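Local coordinates for protein Myo-inositol phosphohydrolase (Mitsuokella multacida, PDB 4WU3) that probably removes phosphate groups from myo-inositol phosphates such as phytate, using a fold of the protein tyrosine phosphatase type, at residues D420-T425 with H537-A542; R440-L445 with A508-I513. The protein carries 2 engineered substitutions. All coordinates share one frame; numbering follows the deposited sequence.

Contact 1. Residues D420-T425 with H537-A542; sequences DLRQET and HFHSQA. Engineered in segment 537-542: S540 (natural residue Cys). With 4IP (inositol-(1,3,4,5)-tetrakisphosphate), chain F.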
# COMPACT_ATOMS: atom_id res chain seq x y z
N ASP A 420 20.64 -19.43 -33.73
CA ASP A 420 19.40 -19.32 -32.99
C ASP A 420 19.69 -18.55 -31.71
O ASP A 420 20.42 -19.03 -30.85
CB ASP A 420 18.87 -20.73 -32.71
CG ASP A 420 17.67 -20.75 -31.77
OD1 ASP A 420 17.08 -19.69 -31.48
OD2 ASP A 420 17.32 -21.86 -31.31
N LEU A 421 19.12 -17.36 -31.57
CA LEU A 421 19.44 -16.48 -30.47
C LEU A 421 18.41 -16.50 -29.34
O LEU A 421 18.38 -15.60 -28.52
CB LEU A 421 19.55 -15.04 -30.97
CG LEU A 421 20.53 -14.79 -32.12
CD1 LEU A 421 20.30 -13.41 -32.71
CD2 LEU A 421 21.96 -14.94 -31.62
N ARG A 422 17.58 -17.54 -29.30
CA ARG A 422 16.42 -17.54 -28.40
C ARG A 422 16.65 -18.23 -27.05
O ARG A 422 16.91 -19.43 -26.99
CB ARG A 422 15.26 -18.22 -29.10
CG ARG A 422 14.88 -17.58 -30.43
CD ARG A 422 13.65 -18.27 -31.00
NE ARG A 422 12.45 -17.97 -30.24
CZ ARG A 422 11.24 -18.42 -30.54
NH1 ARG A 422 11.07 -19.21 -31.60
NH2 ARG A 422 10.20 -18.07 -29.80
N GLN A 423 16.52 -17.46 -25.97
CA GLN A 423 16.64 -18.05 -24.63
C GLN A 423 15.42 -18.91 -24.34
O GLN A 423 15.53 -19.97 -23.71
CB GLN A 423 16.77 -16.99 -23.54
CG GLN A 423 16.92 -17.63 -22.17
CD GLN A 423 17.05 -16.64 -21.04
OE1 GLN A 423 16.20 -15.76 -20.85
NE2 GLN A 423 18.11 -16.79 -20.24
N GLU A 424 14.27 -18.44 -24.78
CA GLU A 424 13.01 -19.12 -24.53
C GLU A 424 13.00 -20.48 -25.21
O GLU A 424 13.62 -20.67 -26.27
CB GLU A 424 11.83 -18.26 -25.02
CG GLU A 424 11.78 -18.04 -26.52
CD GLU A 424 12.43 -16.73 -26.97
OE1 GLU A 424 13.26 -16.19 -26.22
OE2 GLU A 424 12.11 -16.26 -28.07
N THR A 425 12.31 -21.43 -24.59
CA THR A 425 12.18 -22.78 -25.12
C THR A 425 11.29 -22.79 -26.37
O THR A 425 10.20 -22.24 -26.35
CB THR A 425 11.58 -23.73 -24.06
OG1 THR A 425 12.60 -24.13 -23.15
CG2 THR A 425 10.97 -24.97 -24.70
N HIS A 537 23.28 -16.84 -40.45
CA HIS A 537 21.88 -16.43 -40.48
C HIS A 537 21.31 -16.33 -39.07
O HIS A 537 21.08 -17.33 -38.41
CB HIS A 537 21.03 -17.41 -41.28
CG HIS A 537 19.58 -17.03 -41.30
ND1 HIS A 537 19.05 -16.20 -42.26
CD2 HIS A 537 18.57 -17.33 -40.46
CE1 HIS A 537 17.76 -16.03 -42.03
NE2 HIS A 537 17.45 -16.71 -40.94
N PHE A 538 21.09 -15.10 -38.61
CA PHE A 538 20.56 -14.89 -37.29
C PHE A 538 19.05 -14.89 -37.29
O PHE A 538 18.41 -14.29 -38.16
CB PHE A 538 21.04 -13.56 -36.74
CG PHE A 538 22.51 -13.50 -36.51
CD1 PHE A 538 23.05 -13.93 -35.32
CD2 PHE A 538 23.34 -12.99 -37.48
CE1 PHE A 538 24.41 -13.86 -35.11
CE2 PHE A 538 24.71 -12.94 -37.28
CZ PHE A 538 25.24 -13.37 -36.09
N HIS A 539 18.47 -15.56 -36.29
CA HIS A 539 17.03 -15.46 -36.06
C HIS A 539 16.75 -15.39 -34.57
O HIS A 539 17.53 -15.86 -33.75
CB HIS A 539 16.26 -16.62 -36.72
CG HIS A 539 16.20 -17.86 -35.88
ND1 HIS A 539 15.29 -18.02 -34.85
CD2 HIS A 539 16.93 -18.99 -35.91
CE1 HIS A 539 15.49 -19.20 -34.27
NE2 HIS A 539 16.48 -19.80 -34.90
N SER A 540 15.63 -14.78 -34.24
CA SER A 540 15.12 -14.83 -32.89
C SER A 540 13.65 -15.16 -33.05
O SER A 540 13.31 -16.05 -33.83
CB SER A 540 15.38 -13.52 -32.16
OG SER A 540 15.25 -12.43 -33.05
N GLN A 541 12.76 -14.48 -32.33
CA GLN A 541 11.33 -14.77 -32.44
C GLN A 541 10.78 -14.03 -33.64
O GLN A 541 10.17 -14.63 -34.52
CB GLN A 541 10.57 -14.37 -31.16
CG GLN A 541 9.19 -15.02 -31.01
CD GLN A 541 8.10 -14.36 -31.85
OE1 GLN A 541 8.16 -13.17 -32.14
NE2 GLN A 541 7.08 -15.13 -32.21
N ALA A 542 11.03 -12.72 -33.67
CA ALA A 542 10.48 -11.85 -34.72
C ALA A 542 11.52 -11.35 -35.71
O ALA A 542 11.18 -10.65 -36.66
CB ALA A 542 9.79 -10.67 -34.07
C1 4IP F . 11.16 -9.02 -30.37
O1 4IP F . 12.08 -9.39 -31.40
C2 4IP F . 9.95 -9.95 -30.38
O2 4IP F . 9.36 -9.94 -31.68
C3 4IP F . 8.89 -9.51 -29.38
O3 4IP F . 7.76 -10.39 -29.46
C4 4IP F . 8.44 -8.07 -29.63
O4 4IP F . 7.52 -7.69 -28.60
C5 4IP F . 9.65 -7.14 -29.61
O5 4IP F . 9.24 -5.80 -29.90
C6 4IP F . 10.71 -7.58 -30.61
O6 4IP F . 11.85 -6.71 -30.54
P1 4IP F . 13.17 -10.55 -31.22
O1P 4IP F . 14.17 -9.98 -30.26
O2P 4IP F . 13.67 -10.76 -32.62
O3P 4IP F . 12.38 -11.73 -30.69
P3 4IP F . 7.25 -11.17 -28.15
O4P 4IP F . 7.30 -10.12 -27.06
O5P 4IP F . 8.24 -12.30 -27.99
O6P 4IP F . 5.85 -11.61 -28.49
P4 4IP F . 6.08 -7.04 -28.93
O7P 4IP F . 5.47 -7.95 -29.97
O8P 4IP F . 5.38 -7.10 -27.59
O9P 4IP F . 6.42 -5.64 -29.42
P5 4IP F . 9.96 -4.56 -29.14
OPF 4IP F . 10.40 -5.12 -27.79
OPG 4IP F . 8.85 -3.53 -29.06
OPH 4IP F . 11.11 -4.19 -30.04
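CG of R422 is anti to the carbonyl carbon, beside the backbone N, and a bend at chi3 turns the guanidinium across Q541, whose CG lies over one face, 3.4 Å from R422 NH2. R422 CD runs past S540, 3.6 Å from S540 O. The guanidinium grips E424 side-on: NE (2.8 Å) and NH2 of R422 both donate to E424 OE2, while R422 NH1 pairs with E395 and D345, and E424 OE1 with R546. H539 has its ring between N and carbonyl carbon (chi1 84°), its plane 19° from the carboxylate of D420, whose OD2 is hydrogen-bonded to Y504; H539 ND1 donates almost straight to S540 O at 3.0 Å, and NE2 is hydrogen-bonded to E493. S540, engineered from Cys, begins the PTP-like P-loop; its OG lies a doubtfully short 2.3 Å from O2P of the inositol tetrakisphosphate, so the phosphate grip rests on Q541 N, which donates to O3P at 3.2 Å. L421 N donates to H539 O (3.1 Å). A parallel bridge of D420 with H539 and short strand axes 17° apart pair strands 416-422 and 535-539; strand 503-509 lies beyond the first, and helix 545-558 packs against L421 and F538.

Contact 2. Residues R440-L445 with A508-I513; sequences RDWGNL and AATDHI. With 4IP (inositol-(1,3,4,5)-tetrakisphosphate), chain F.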
# COMPACT_ATOMS: atom_id res chain seq x y z
N ARG A 440 5.98 -11.78 -20.73
CA ARG A 440 7.09 -11.08 -21.40
C ARG A 440 8.01 -11.98 -22.24
O ARG A 440 9.13 -11.58 -22.59
CB ARG A 440 7.93 -10.31 -20.38
CG ARG A 440 7.29 -9.03 -19.90
CD ARG A 440 8.18 -8.35 -18.87
NE ARG A 440 7.49 -7.26 -18.19
CZ ARG A 440 8.07 -6.45 -17.31
NH1 ARG A 440 9.35 -6.59 -17.01
NH2 ARG A 440 7.35 -5.48 -16.75
N ASP A 441 7.55 -13.17 -22.58
CA ASP A 441 8.40 -14.17 -23.24
C ASP A 441 9.68 -14.50 -22.45
O ASP A 441 10.74 -14.76 -23.04
CB ASP A 441 8.74 -13.72 -24.67
CG ASP A 441 9.25 -14.87 -25.54
OD1 ASP A 441 8.95 -16.04 -25.21
OD2 ASP A 441 9.97 -14.62 -26.53
N TRP A 442 9.59 -14.50 -21.13
CA TRP A 442 10.75 -14.77 -20.28
C TRP A 442 10.68 -16.15 -19.62
O TRP A 442 11.09 -16.34 -18.47
CB TRP A 442 10.91 -13.69 -19.21
CG TRP A 442 11.40 -12.38 -19.74
CD1 TRP A 442 11.81 -12.12 -21.02
CD2 TRP A 442 11.57 -11.16 -19.01
NE1 TRP A 442 12.20 -10.81 -21.14
CE2 TRP A 442 12.07 -10.20 -19.92
CE3 TRP A 442 11.33 -10.78 -17.69
CZ2 TRP A 442 12.34 -8.88 -19.54
CZ3 TRP A 442 11.60 -9.48 -17.31
CH2 TRP A 442 12.10 -8.54 -18.24
N GLY A 443 10.18 -17.13 -20.38
CA GLY A 443 10.08 -18.50 -19.90
C GLY A 443 11.34 -19.10 -19.31
O GLY A 443 11.27 -19.95 -18.44
N ASN A 444 12.50 -18.67 -19.79
CA ASN A 444 13.77 -19.22 -19.31
C ASN A 444 14.69 -18.17 -18.71
O ASN A 444 15.92 -18.32 -18.72
CB ASN A 444 14.49 -19.95 -20.45
CG ASN A 444 13.86 -21.27 -20.77
OD1 ASN A 444 13.29 -21.91 -19.89
ND2 ASN A 444 13.92 -21.68 -22.03
N LEU A 445 14.09 -17.12 -18.15
CA LEU A 445 14.86 -16.08 -17.49
C LEU A 445 15.70 -16.66 -16.36
O LEU A 445 15.21 -17.40 -15.51
CB LEU A 445 13.92 -15.01 -16.94
CG LEU A 445 14.63 -13.79 -16.36
CD1 LEU A 445 15.24 -12.93 -17.45
CD2 LEU A 445 13.67 -12.97 -15.50
N ALA A 508 21.53 -18.33 -25.94
CA ALA A 508 20.30 -18.18 -25.19
C ALA A 508 20.08 -16.73 -24.74
O ALA A 508 20.22 -16.40 -23.56
CB ALA A 508 20.30 -19.13 -24.00
N ALA A 509 19.73 -15.87 -25.69
CA ALA A 509 19.58 -14.44 -25.41
C ALA A 509 18.16 -14.13 -24.97
O ALA A 509 17.20 -14.55 -25.61
CB ALA A 509 19.95 -13.62 -26.63
N THR A 510 18.02 -13.42 -23.86
CA THR A 510 16.71 -13.12 -23.29
C THR A 510 15.99 -12.10 -24.16
O THR A 510 16.58 -11.12 -24.59
CB THR A 510 16.82 -12.58 -21.86
OG1 THR A 510 17.49 -13.55 -21.05
CG2 THR A 510 15.43 -12.30 -21.29
N ASP A 511 14.70 -12.35 -24.40
CA ASP A 511 13.90 -11.49 -25.25
C ASP A 511 13.72 -10.09 -24.65
O ASP A 511 13.65 -9.93 -23.43
CB ASP A 511 12.54 -12.15 -25.49
CG ASP A 511 11.74 -11.48 -26.58
OD1 ASP A 511 12.25 -10.54 -27.22
OD2 ASP A 511 10.60 -11.92 -26.79
N HIS A 512 13.67 -9.09 -25.53
CA HIS A 512 13.44 -7.68 -25.19
C HIS A 512 14.66 -6.93 -24.65
O HIS A 512 14.61 -5.72 -24.53
CB HIS A 512 12.28 -7.52 -24.19
CG HIS A 512 11.03 -8.22 -24.61
ND1 HIS A 512 10.25 -7.80 -25.66
CD2 HIS A 512 10.43 -9.33 -24.11
CE1 HIS A 512 9.22 -8.61 -25.80
NE2 HIS A 512 9.30 -9.55 -24.87
N ILE A 513 15.74 -7.63 -24.29
CA ILE A 513 16.83 -6.97 -23.58
C ILE A 513 18.16 -7.04 -24.31
O ILE A 513 18.38 -7.89 -25.19
CB ILE A 513 17.01 -7.50 -22.13
CG1 ILE A 513 17.78 -8.81 -22.10
CG2 ILE A 513 15.67 -7.70 -21.45
CD1 ILE A 513 18.09 -9.27 -20.68
C1 4IP F . 11.16 -9.02 -30.37
O1 4IP F . 12.08 -9.39 -31.40
C2 4IP F . 9.95 -9.95 -30.38
O2 4IP F . 9.36 -9.94 -31.68
C3 4IP F . 8.89 -9.51 -29.38
O3 4IP F . 7.76 -10.39 -29.46
C4 4IP F . 8.44 -8.07 -29.63
O4 4IP F . 7.52 -7.69 -28.60
C5 4IP F . 9.65 -7.14 -29.61
O5 4IP F . 9.24 -5.80 -29.90
C6 4IP F . 10.71 -7.58 -30.61
O6 4IP F . 11.85 -6.71 -30.54
P1 4IP F . 13.17 -10.55 -31.22
O1P 4IP F . 14.17 -9.98 -30.26
O2P 4IP F . 13.67 -10.76 -32.62
O3P 4IP F . 12.38 -11.73 -30.69
P3 4IP F . 7.25 -11.17 -28.15
O4P 4IP F . 7.30 -10.12 -27.06
O5P 4IP F . 8.24 -12.30 -27.99
O6P 4IP F . 5.85 -11.61 -28.49
P4 4IP F . 6.08 -7.04 -28.93
O7P 4IP F . 5.47 -7.95 -29.97
O8P 4IP F . 5.38 -7.10 -27.59
O9P 4IP F . 6.42 -5.64 -29.42
P5 4IP F . 9.96 -4.56 -29.14
OPF 4IP F . 10.40 -5.12 -27.79
OPG 4IP F . 8.85 -3.53 -29.06
OPH 4IP F . 11.11 -4.19 -30.04
O HOH W 1 13.43 -15.04 -23.68
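W442 lays its indole against the turn T510-I513, and the ring can be followed outward from CB. CG is anti to the carbonyl carbon, beside the backbone N, and chi2 of -6° then turns the CD1/NE1 side to T510 and D511: CD1 lies 3.6 Å from T510 CG2, the methyl that sits over one ring face. NE1 comes next and donates to D511 O at 2.8 Å with an N-H...O angle of 160°; the acceptor is near the ring plane, although the donor is tilted 30° from the carbonyl plane. Farther out, CZ2 touches I513 CG2 at 4.0 Å, and CH2, at the tip, lies at the edge of the R440 guanidinium, in its plane; R440 NH2 pairs with D287 of the second subunit. R440 CB and L445 CD1 lie over opposite faces of the indole. Without the indole, as with an alanine here, D511 O would probably lose its donor and a gap open beside T510 and I513. Next to the indole, the carboxylates of D441 and D511 stand nearly perpendicular, D441 OD2 2.8 Å from D511 OD2, and D511 OD2 is 2.7 Å from O5P of the inositol phosphate. A water accepts from D511 N and donates to D441 O (2.8 Å), joining the two backbones. H512 ND1 makes a weak bond to phosphate oxygen OPF. The loop 440-445 links strand 432-438 to helix 449-463, while 508-513 carries the end of strand 503-509 into the pocket, and Y595 of helix 593-613 packs on both W442 and I513.

Both contacts line one inositol phosphate site and reach the same mixed sheet, in which strands 416-422 and 503-509 are neighbours; their centres lie about 10 Å apart. Contact 1 is wholly buried and built on a parallel strand pairing with one backbone bond between the segments; a chain of ion pairs through R422 and E424 extends to R546 of helix 545-558, next to the P-loop. Contact 2 joins a loop to a strand end with no strand pairing and relies on an indole, a water and closely spaced acids; it is also mostly buried, though L445 is exposed and R440 partly exposed. Q423 couples them directly: its OE1 lies 2.6 Å from T510 OG1, a probable hydrogen bond.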